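Local coordinates for conserved protein (PDB 2WNY), which is of unknown function but, as a DUF54-family protein encoded in the archaeal exosome superoperon, probably binds RNA, at residues E28-V33 / A37-E42. The protein carries 1 engineered substitution. Numbering follows the deposited sequence. Where two conformers were deposited one is given.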
loop_
_atom_site.group_PDB
_atom_site.type_symbol
_atom_site.label_atom_id
_atom_site.label_comp_id
_atom_site.label_asym_id
_atom_site.label_seq_id
_atom_site.Cartn_x
_atom_site.Cartn_y
_atom_site.Cartn_z
ATOM N N GLU A 28 1.669 -14.273 -1.133
ATOM C CA GLU A 28 0.781 -14.287 -2.318
ATOM C C GLU A 28 -0.198 -13.096 -2.298
ATOM O O GLU A 28 -0.403 -12.439 -3.321
ATOM C CB GLU A 28 0.020 -15.605 -2.429
ATOM C CG GLU A 28 -0.831 -15.741 -3.685
ATOM C CD GLU A 28 -1.724 -16.979 -3.643
ATOM O OE1 GLU A 28 -1.443 -17.897 -2.847
ATOM O OE2 GLU A 28 -2.714 -17.027 -4.394
ATOM N N ALA A 29 -0.812 -12.830 -1.142
ATOM C CA ALA A 29 -1.696 -11.666 -0.990
ATOM C C ALA A 29 -0.963 -10.337 -1.269
ATOM O O ALA A 29 -1.441 -9.498 -2.022
ATOM C CB ALA A 29 -2.335 -11.654 0.413
ATOM N N LEU A 30 0.209 -10.151 -0.671
ATOM C CA LEU A 30 1.021 -8.967 -0.985
ATOM C C LEU A 30 1.291 -8.819 -2.467
ATOM O O LEU A 30 1.190 -7.714 -3.005
ATOM C CB LEU A 30 2.359 -9.034 -0.248
ATOM C CG LEU A 30 3.451 -8.067 -0.694
ATOM C CD1 LEU A 30 3.021 -6.629 -0.334
ATOM C CD2 LEU A 30 4.758 -8.406 0.002
ATOM N N ARG A 31 1.626 -9.924 -3.128
ATOM C CA ARG A 31 1.914 -9.892 -4.579
ATOM C C ARG A 31 0.692 -9.705 -5.463
ATOM O O ARG A 31 0.821 -9.563 -6.682
ATOM C CB ARG A 31 2.707 -11.134 -4.992
ATOM C CG ARG A 31 4.136 -11.031 -4.485
ATOM C CD ARG A 31 4.964 -12.242 -4.792
ATOM N NE ARG A 31 6.283 -12.051 -4.190
ATOM C CZ ARG A 31 7.144 -13.024 -3.922
ATOM N NH1 ARG A 31 6.849 -14.285 -4.208
ATOM N NH2 ARG A 31 8.312 -12.721 -3.360
ATOM N N ASN A 32 -0.494 -9.698 -4.859
ATOM C CA ASN A 32 -1.674 -9.240 -5.590
ATOM C C ASN A 32 -1.816 -7.725 -5.484
ATOM O O ASN A 32 -2.696 -7.126 -6.073
ATOM C CB ASN A 32 -2.925 -9.947 -5.090
ATOM C CG ASN A 32 -3.031 -11.359 -5.617
ATOM O OD1 ASN A 32 -2.496 -11.666 -6.673
ATOM N ND2 ASN A 32 -3.697 -12.228 -4.874
ATOM N N VAL A 33 -0.950 -7.111 -4.688
ATOM C CA VAL A 33 -0.964 -5.667 -4.543
ATOM C C VAL A 33 0.327 -5.159 -5.175
ATOM O O VAL A 33 0.309 -4.230 -5.979
ATOM C CB VAL A 33 -1.054 -5.239 -3.051
ATOM C CG1 VAL A 33 -0.954 -3.714 -2.903
ATOM C CG2 VAL A 33 -2.356 -5.756 -2.395
ATOM N N ALA A 37 7.047 -8.181 -5.145
ATOM C CA ALA A 37 7.585 -7.637 -3.906
ATOM C C ALA A 37 8.369 -8.730 -3.183
ATOM O O ALA A 37 7.945 -9.884 -3.127
ATOM C CB ALA A 37 6.465 -7.064 -3.008
ATOM N N THR A 38 9.535 -8.373 -2.673
ATOM C CA THR A 38 10.329 -9.326 -1.910
ATOM C C THR A 38 10.630 -8.661 -0.579
ATOM O O THR A 38 11.585 -7.895 -0.466
ATOM C CB THR A 38 11.623 -9.734 -2.641
ATOM O OG1 THR A 38 12.401 -8.566 -2.928
ATOM C CG2 THR A 38 11.296 -10.460 -3.946
ATOM N N PRO A 39 9.770 -8.907 0.417
ATOM C CA PRO A 39 9.875 -8.208 1.685
ATOM C C PRO A 39 11.027 -8.698 2.540
ATOM O O PRO A 39 11.467 -9.861 2.418
ATOM C CB PRO A 39 8.537 -8.522 2.377
ATOM C CG PRO A 39 8.043 -9.761 1.714
ATOM C CD PRO A 39 8.568 -9.766 0.334
ATOM N N GLU A 40 11.540 -7.796 3.363
ATOM C CA GLU A 40 12.457 -8.172 4.431
ATOM C C GLU A 40 11.586 -8.715 5.549
ATOM O O GLU A 40 10.419 -8.331 5.668
ATOM C CB GLU A 40 13.273 -6.969 4.920
ATOM C CG GLU A 40 14.716 -7.011 4.469
ATOM C CD GLU A 40 15.219 -5.663 4.014
ATOM O OE1 GLU A 40 16.107 -5.105 4.696
ATOM O OE2 GLU A 40 14.716 -5.163 2.979
ATOM N N ARG A 41 12.161 -9.607 6.348
ATOM C CA ARG A 41 11.451 -10.230 7.449
ATOM C C ARG A 41 11.974 -9.666 8.753
ATOM O O ARG A 41 13.176 -9.435 8.898
ATOM C CB ARG A 41 11.694 -11.737 7.453
ATOM C CG ARG A 41 11.532 -12.389 6.109
ATOM C CD ARG A 41 11.587 -13.903 6.209
ATOM N NE ARG A 41 10.634 -14.462 5.263
ATOM C CZ ARG A 41 10.657 -14.204 3.959
ATOM N NH1 ARG A 41 11.596 -13.416 3.456
ATOM N NH2 ARG A 41 9.750 -14.738 3.160
ATOM N N GLU A 42 11.082 -9.454 9.712
ATOM C CA GLU A 42 11.546 -9.127 11.054
ATOM C C GLU A 42 10.534 -9.625 12.061
ATOM O O GLU A 42 9.326 -9.531 11.829
ATOM C CB GLU A 42 11.868 -7.623 11.193
ATOM C CG GLU A 42 10.848 -6.789 11.962
ATOM C CD GLU A 42 11.137 -5.299 11.900
ATOM O OE1 GLU A 42 10.236 -4.534 11.479
ATOM O OE2 GLU A 42 12.260 -4.893 12.268
#
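The connection from helix 23-30 to the edge strand 40-45 is braced where Leu30 and Arg31 of segment 28-33 meet Ala37 and Pro39 on the way into the strand. The NE/NH2 side of the Arg31 guanidinium is turned to the Ala37 carbonyl, and both nitrogens bond to its one oxygen: NE and NH2 each lie 2.9 Å from Ala37 O, with N-H...O angles of 148°. NE lies in the carbonyl plane, while NH2 is tilted 20° from it. The oxygen sits in the plane of the guanidinium, at its edge, and two bonds to one in-plane oxygen should limit rotation of the group. The side chain reaches it by running extended from CG to NE.

Beneath these polar bonds, Leu30 supplies the apolar layer. A chi1 of 166°, placing CG opposite the backbone N, carries CD2 of Leu30 to within 3.7 Å of Ala37 CB, while the same methyl also meets Pro39 CG at 3.9 Å. Tyr13 of strand 8-17 touches Leu30, Ala37 and Pro39 alike, so the apolar cluster rests on the sheet. This is the packing of a short alpha-to-beta connection, leading from a helix on one face of an antiparallel sheet into its edge strand.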